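Phenolic acid decarboxylase (Sedimentibacter hydroxybenzoicus, PDB 7AE5) catalyses, as an oxygen-sensitive UbiD-family enzyme using prenylated FMN and manganese, the reversible non-oxidative decarboxylation of 4-hydroxybenzoate and 3,4-dihydroxybenzoate. Local coordinates at residues I205-N210 against P303-L308; E258-G263 against R296-T301. All blocks are in the same frame, centred on the assembly; numbering follows the deposited sequence.

Contact 1 of 2, residues I205-N210 against P303-L308; sequences ITIGNN and PIFENL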
loop_
_atom_site.group_PDB
_atom_site.type_symbol
_atom_site.label_atom_id
_atom_site.label_comp_id
_atom_site.label_asym_id
_atom_site.label_seq_id
_atom_site.Cartn_x
_atom_site.Cartn_y
_atom_site.Cartn_z
ATOM N N ILE C 205 -36.049 -12.244 37.162
ATOM C CA ILE C 205 -36.228 -11.885 35.758
ATOM C C ILE C 205 -37.466 -11.002 35.670
ATOM O O ILE C 205 -38.590 -11.483 35.858
ATOM C CB ILE C 205 -36.366 -13.124 34.863
ATOM C CG1 ILE C 205 -35.123 -14.007 34.976
ATOM C CG2 ILE C 205 -36.594 -12.721 33.419
ATOM C CD1 ILE C 205 -35.322 -15.400 34.426
ATOM N N THR C 206 -37.264 -9.718 35.389
ATOM C CA THR C 206 -38.357 -8.758 35.316
ATOM C C THR C 206 -38.691 -8.441 33.864
ATOM O O THR C 206 -37.796 -8.224 33.040
ATOM C CB THR C 206 -38.010 -7.469 36.065
ATOM O OG1 THR C 206 -37.011 -6.743 35.338
ATOM C CG2 THR C 206 -37.490 -7.790 37.461
ATOM N N ILE C 207 -39.988 -8.416 33.560
ATOM C CA ILE C 207 -40.495 -8.195 32.212
ATOM C C ILE C 207 -41.505 -7.058 32.256
ATOM O O ILE C 207 -42.335 -6.988 33.170
ATOM C CB ILE C 207 -41.137 -9.475 31.635
ATOM C CG1 ILE C 207 -40.144 -10.640 31.683
ATOM C CG2 ILE C 207 -41.625 -9.244 30.212
ATOM C CD1 ILE C 207 -40.786 -12.002 31.529
ATOM N N GLY C 208 -41.433 -6.164 31.270
ATOM C CA GLY C 208 -42.333 -5.027 31.216
ATOM C C GLY C 208 -41.963 -3.954 32.218
ATOM O O GLY C 208 -42.498 -3.925 33.330
ATOM N N ASN C 209 -41.056 -3.058 31.836
ATOM C CA ASN C 209 -40.465 -2.117 32.773
ATOM C C ASN C 209 -40.523 -0.696 32.235
ATOM O O ASN C 209 -40.764 -0.459 31.047
ATOM C CB ASN C 209 -39.003 -2.477 33.078
ATOM C CG ASN C 209 -38.873 -3.723 33.927
ATOM O OD1 ASN C 209 -39.316 -3.754 35.076
ATOM N ND2 ASN C 209 -38.255 -4.757 33.370
ATOM N N ASN C 210 -40.306 0.246 33.152
ATOM C CA ASN C 210 -39.936 1.627 32.876
ATOM C C ASN C 210 -38.857 1.609 31.798
ATOM O O ASN C 210 -37.866 0.879 31.934
ATOM C CB ASN C 210 -39.456 2.284 34.177
ATOM C CG ASN C 210 -38.906 3.694 33.991
ATOM O OD1 ASN C 210 -38.875 4.242 32.892
ATOM N ND2 ASN C 210 -38.464 4.286 35.093
ATOM N N PRO C 303 -51.120 -8.522 33.036
ATOM C CA PRO C 303 -49.783 -8.055 32.659
ATOM C C PRO C 303 -49.609 -7.988 31.153
ATOM O O PRO C 303 -50.301 -8.653 30.380
ATOM C CB PRO C 303 -48.847 -9.101 33.274
ATOM C CG PRO C 303 -49.680 -10.312 33.419
ATOM C CD PRO C 303 -51.075 -9.841 33.687
ATOM N N ILE C 304 -48.642 -7.170 30.749
ATOM C CA ILE C 304 -48.346 -6.908 29.349
ATOM C C ILE C 304 -46.957 -7.454 29.051
ATOM O O ILE C 304 -45.969 -7.021 29.657
ATOM C CB ILE C 304 -48.431 -5.409 29.026
ATOM C CG1 ILE C 304 -49.877 -4.925 29.160
ATOM C CG2 ILE C 304 -47.901 -5.143 27.635
ATOM C CD1 ILE C 304 -50.015 -3.424 29.307
ATOM N N PHE C 305 -46.884 -8.401 28.120
ATOM C CA PHE C 305 -45.621 -9.032 27.743
ATOM C C PHE C 305 -44.860 -8.076 26.833
ATOM O O PHE C 305 -45.087 -8.037 25.621
ATOM C CB PHE C 305 -45.876 -10.371 27.057
ATOM C CG PHE C 305 -44.624 -11.110 26.660
ATOM C CD1 PHE C 305 -43.430 -10.902 27.334
ATOM C CD2 PHE C 305 -44.645 -12.023 25.616
ATOM C CE1 PHE C 305 -42.281 -11.584 26.971
ATOM C CE2 PHE C 305 -43.498 -12.710 25.249
ATOM C CZ PHE C 305 -42.316 -12.489 25.928
ATOM N N GLU C 306 -43.950 -7.303 27.420
ATOM C CA GLU C 306 -43.109 -6.390 26.653
ATOM C C GLU C 306 -41.932 -7.176 26.091
ATOM O O GLU C 306 -41.002 -7.528 26.823
ATOM C CB GLU C 306 -42.633 -5.231 27.524
ATOM C CG GLU C 306 -41.832 -4.182 26.759
ATOM C CD GLU C 306 -40.889 -3.388 27.644
ATOM O OE1 GLU C 306 -40.833 -3.664 28.860
ATOM O OE2 GLU C 306 -40.205 -2.481 27.123
ATOM N N ASN C 307 -41.975 -7.458 24.792
ATOM C CA ASN C 307 -40.946 -8.242 24.130
ATOM C C ASN C 307 -40.375 -7.453 22.962
ATOM O O ASN C 307 -40.956 -6.465 22.507
ATOM C CB ASN C 307 -41.492 -9.589 23.645
ATOM C CG ASN C 307 -40.482 -10.708 23.786
ATOM O OD1 ASN C 307 -39.630 -10.685 24.675
ATOM N ND2 ASN C 307 -40.577 -11.704 22.913
ATOM N N LEU C 308 -39.224 -7.911 22.476
ATOM C CA LEU C 308 -38.453 -7.194 21.473
ATOM C C LEU C 308 -38.204 -8.084 20.266
ATOM O O LEU C 308 -37.884 -9.268 20.412
ATOM C CB LEU C 308 -37.114 -6.709 22.065
ATOM C CG LEU C 308 -35.939 -6.273 21.179
ATOM C CD1 LEU C 308 -35.088 -5.274 21.936
ATOM C CD2 LEU C 308 -35.064 -7.450 20.750
HETATM O O HOH W 1 -39.545 -6.473 28.910
HETATM O O HOH W 2 -38.793 -1.083 28.965
#
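Glu306 reaches from strand 304-306 to the turn that follows strand 201-207, and its carboxylate accepts a backbone N-H of that turn. Its CB starts against the chain, 3.7 Å from Gly208 CA. With CG anti to the backbone N (chi1 -176°) and the chain extended beyond it, CD is carried past the glycine to set OE1 3.0 Å from Asn209 N, a hydrogen bond that meets the oxygen nearly along its C-O axis. OE1 also lies 3.1 Å from Gly208 CA, so the carboxylate sits close over a residue without a side chain, whose positive phi itself favours glycine. The other oxygen, OE2, pairs with Lys145 in a salt bridge and accepts from a water at 2.7 Å, which also donates to Asn209 O. A second water accepts the N-H of Gly208 and probably donates to Glu306 O, bridging the backbones where they do not bond directly. The side chain of Asn209 turns back to the strand just before it: ND2 donates to Thr206 OG1 at 3.1 Å, while OD1 is bonded to Ser257 OG. On the apolar flank, Ile207 CG2 comes in the plane of the Phe305 ring at its edge, 3.8 Å from CD1. Both segments belong to the Rift-related region, with the Asn209 side chain about 7 Å from that of Val164, a predicted prenylated-FMN-binding residue. The contact thus joins two sheets: strand 304-306 is edge strand to 62-65 of the smaller mixed sheet, strand 201-207 runs beside 259-265 in the large antiparallel one, and Asn210 caps helix 211-217.

Contact 2 of 2, residues E258-G263 against R296-T301; sequences EVVLEG and RITHRT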
loop_
_atom_site.group_PDB
_atom_site.type_symbol
_atom_site.label_atom_id
_atom_site.label_comp_id
_atom_site.label_asym_id
_atom_site.label_seq_id
_atom_site.Cartn_x
_atom_site.Cartn_y
_atom_site.Cartn_z
ATOM N N GLU C 258 -44.317 -5.500 35.027
ATOM C CA GLU C 258 -45.520 -6.249 34.701
ATOM C C GLU C 258 -45.417 -7.688 35.188
ATOM O O GLU C 258 -46.398 -8.248 35.688
ATOM C CB GLU C 258 -45.768 -6.201 33.198
ATOM C CG GLU C 258 -46.012 -4.798 32.669
ATOM C CD GLU C 258 -47.482 -4.447 32.619
ATOM O OE1 GLU C 258 -48.315 -5.310 32.965
ATOM O OE2 GLU C 258 -47.808 -3.311 32.223
ATOM N N VAL C 259 -44.242 -8.300 35.051
ATOM C CA VAL C 259 -44.014 -9.687 35.444
ATOM C C VAL C 259 -42.647 -9.780 36.110
ATOM O O VAL C 259 -41.684 -9.148 35.664
ATOM C CB VAL C 259 -44.095 -10.646 34.233
ATOM C CG1 VAL C 259 -43.844 -12.082 34.661
ATOM C CG2 VAL C 259 -45.442 -10.534 33.532
ATOM N N VAL C 260 -42.563 -10.561 37.186
ATOM C CA VAL C 260 -41.301 -10.854 37.857
ATOM C C VAL C 260 -41.164 -12.365 37.970
ATOM O O VAL C 260 -42.069 -13.039 38.472
ATOM C CB VAL C 260 -41.216 -10.199 39.249
ATOM C CG1 VAL C 260 -39.886 -10.534 39.909
ATOM C CG2 VAL C 260 -41.396 -8.692 39.144
ATOM N N LEU C 261 -40.038 -12.894 37.501
ATOM C CA LEU C 261 -39.761 -14.328 37.529
ATOM C C LEU C 261 -38.642 -14.573 38.536
ATOM O O LEU C 261 -37.468 -14.332 38.242
ATOM C CB LEU C 261 -39.378 -14.841 36.144
ATOM C CG LEU C 261 -40.328 -14.519 34.992
ATOM C CD1 LEU C 261 -39.896 -15.245 33.730
ATOM C CD2 LEU C 261 -41.748 -14.897 35.362
ATOM N N GLU C 262 -39.008 -15.053 39.720
ATOM C CA GLU C 262 -38.031 -15.385 40.745
ATOM C C GLU C 262 -37.644 -16.852 40.620
ATOM O O GLU C 262 -38.512 -17.729 40.571
ATOM C CB GLU C 262 -38.587 -15.089 42.138
ATOM C CG GLU C 262 -39.011 -13.641 42.321
ATOM C CD GLU C 262 -39.565 -13.362 43.703
ATOM O OE1 GLU C 262 -39.283 -14.151 44.630
ATOM O OE2 GLU C 262 -40.280 -12.349 43.863
ATOM N N GLY C 263 -36.347 -17.111 40.555
ATOM C CA GLY C 263 -35.880 -18.467 40.399
ATOM C C GLY C 263 -34.404 -18.588 40.692
ATOM O O GLY C 263 -33.818 -17.747 41.373
ATOM N N ARG C 296 -41.086 -18.832 41.577
ATOM C CA ARG C 296 -42.276 -18.042 41.855
ATOM C C ARG C 296 -42.430 -16.966 40.790
ATOM O O ARG C 296 -41.441 -16.427 40.286
ATOM C CB ARG C 296 -42.220 -17.404 43.249
ATOM C CG ARG C 296 -43.480 -16.638 43.628
ATOM C CD ARG C 296 -43.252 -15.745 44.832
ATOM N NE ARG C 296 -43.241 -16.502 46.078
ATOM C CZ ARG C 296 -44.012 -16.235 47.124
ATOM N NH1 ARG C 296 -44.871 -15.228 47.111
ATOM N NH2 ARG C 296 -43.917 -16.994 48.212
ATOM N N ILE C 297 -43.683 -16.665 40.458
ATOM C CA ILE C 297 -44.032 -15.592 39.535
ATOM C C ILE C 297 -44.890 -14.583 40.284
ATOM O O ILE C 297 -45.878 -14.958 40.925
ATOM C CB ILE C 297 -44.779 -16.119 38.296
ATOM C CG1 ILE C 297 -43.833 -16.907 37.393
ATOM C CG2 ILE C 297 -45.417 -14.969 37.525
ATOM C CD1 ILE C 297 -44.534 -17.621 36.258
ATOM N N THR C 298 -44.507 -13.310 40.212
ATOM C CA THR C 298 -45.312 -12.207 40.721
ATOM C C THR C 298 -45.567 -11.236 39.578
ATOM O O THR C 298 -44.629 -10.841 38.879
ATOM C CB THR C 298 -44.618 -11.490 41.885
ATOM O OG1 THR C 298 -43.701 -10.516 41.371
ATOM C CG2 THR C 298 -43.860 -12.483 42.756
ATOM N N HIS C 299 -46.829 -10.855 39.386
ATOM C CA HIS C 299 -47.180 -10.052 38.224
ATOM C C HIS C 299 -48.353 -9.136 38.541
ATOM O O HIS C 299 -49.165 -9.419 39.427
ATOM C CB HIS C 299 -47.513 -10.939 37.018
ATOM C CG HIS C 299 -48.789 -11.710 37.165
ATOM N ND1 HIS C 299 -50.023 -11.173 36.868
ATOM C CD2 HIS C 299 -49.021 -12.979 37.577
ATOM C CE1 HIS C 299 -50.960 -12.078 37.086
ATOM N NE2 HIS C 299 -50.379 -13.183 37.519
ATOM N N ARG C 300 -48.426 -8.033 37.801
ATOM C CA ARG C 300 -49.552 -7.119 37.891
ATOM C C ARG C 300 -50.796 -7.761 37.281
ATOM O O ARG C 300 -50.727 -8.770 36.578
ATOM C CB ARG C 300 -49.231 -5.805 37.179
ATOM C CG ARG C 300 -47.872 -5.223 37.528
ATOM C CD ARG C 300 -47.613 -3.925 36.784
ATOM N NE ARG C 300 -48.739 -3.005 36.879
ATOM C CZ ARG C 300 -48.647 -1.691 36.736
ATOM N NH1 ARG C 300 -47.487 -1.102 36.496
ATOM N NH2 ARG C 300 -49.746 -0.948 36.832
ATOM N N THR C 301 -51.951 -7.163 37.561
ATOM C CA THR C 301 -53.199 -7.669 37.006
ATOM C C THR C 301 -53.279 -7.343 35.519
ATOM O O THR C 301 -53.071 -6.196 35.113
ATOM C CB THR C 301 -54.392 -7.074 37.750
ATOM O OG1 THR C 301 -54.264 -7.347 39.151
ATOM C CG2 THR C 301 -55.692 -7.680 37.239
#
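Val260 and Thr298 form a hydrogen-bonded pair at the middle of an antiparallel beta ladder, part of the large antiparallel sheet in the Rift-related, FMN-binding-clan region of this UbiD-family protein. Val260 N donates to Thr298 O at 2.7 Å, and Thr298 N returns a bond to Val260 O. One hydrogen-bonded pair further on, Glu262 and Arg296 exchange the same two bonds. Val260 O is used again by Ile297, whose CA lies 3.4 Å away in a CA-H...O contact. At the other end a classic beta bulge sets Glu258 and Val259 together opposite Ile207 of strand 201-207, yet Glu258 O still receives Arg300 N at 2.9 Å, with the donor tilted 29° from the carbonyl plane.

The polar side chains find their partners mostly beyond the ladder. Thr298 OG1 packs against Val260 CB but bonds to Cys114 O; the carboxylate of Glu262 takes the backbone N-H groups of Asp246 and Leu247, and Arg296 forms a salt bridge with Asp246. Glu258 is held by Arg9 through OE2 and by Ile304 N through OE1. Arg300 lays its CD 3.8 Å from Glu258 CA and sends NH1 to a salt bridge with Asp7; its NE stays 4.6 Å from Glu258 OE1, an attraction of charges without a directed N-H. An alanine in place of Arg300 would probably leave Asp7 without this mate and uncover the backbone of Glu258.

On the face of Val259, Leu261 and Ile297, shared with His299, Leu261 has CG anti to its carbonyl carbon (chi1 -53°), and CD2 rests 3.5 Å from Ile297 CG1. At the strand's end, His299 CB lies 3.2 Å from Glu258 O.

Contacts 1 and 2 are both buried, though only contact 2 includes partly exposed residues, its two arginines. They illustrate how one sheet is built within itself and then joined to another. In contact 2, neighbouring strands are bound by a backbone ladder of paired hydrogen bonds; contact 1 links different sheets with one carboxylate bond, two waters and a small apolar touch, burying less than half as much surface. Strands 201-207 and 259-265 are neighbours, so the two contacts share a seam, where Ile207 N lies 2.8 Å from Val259 O. The chain passes directly from strand 287-299 to strand 304-306.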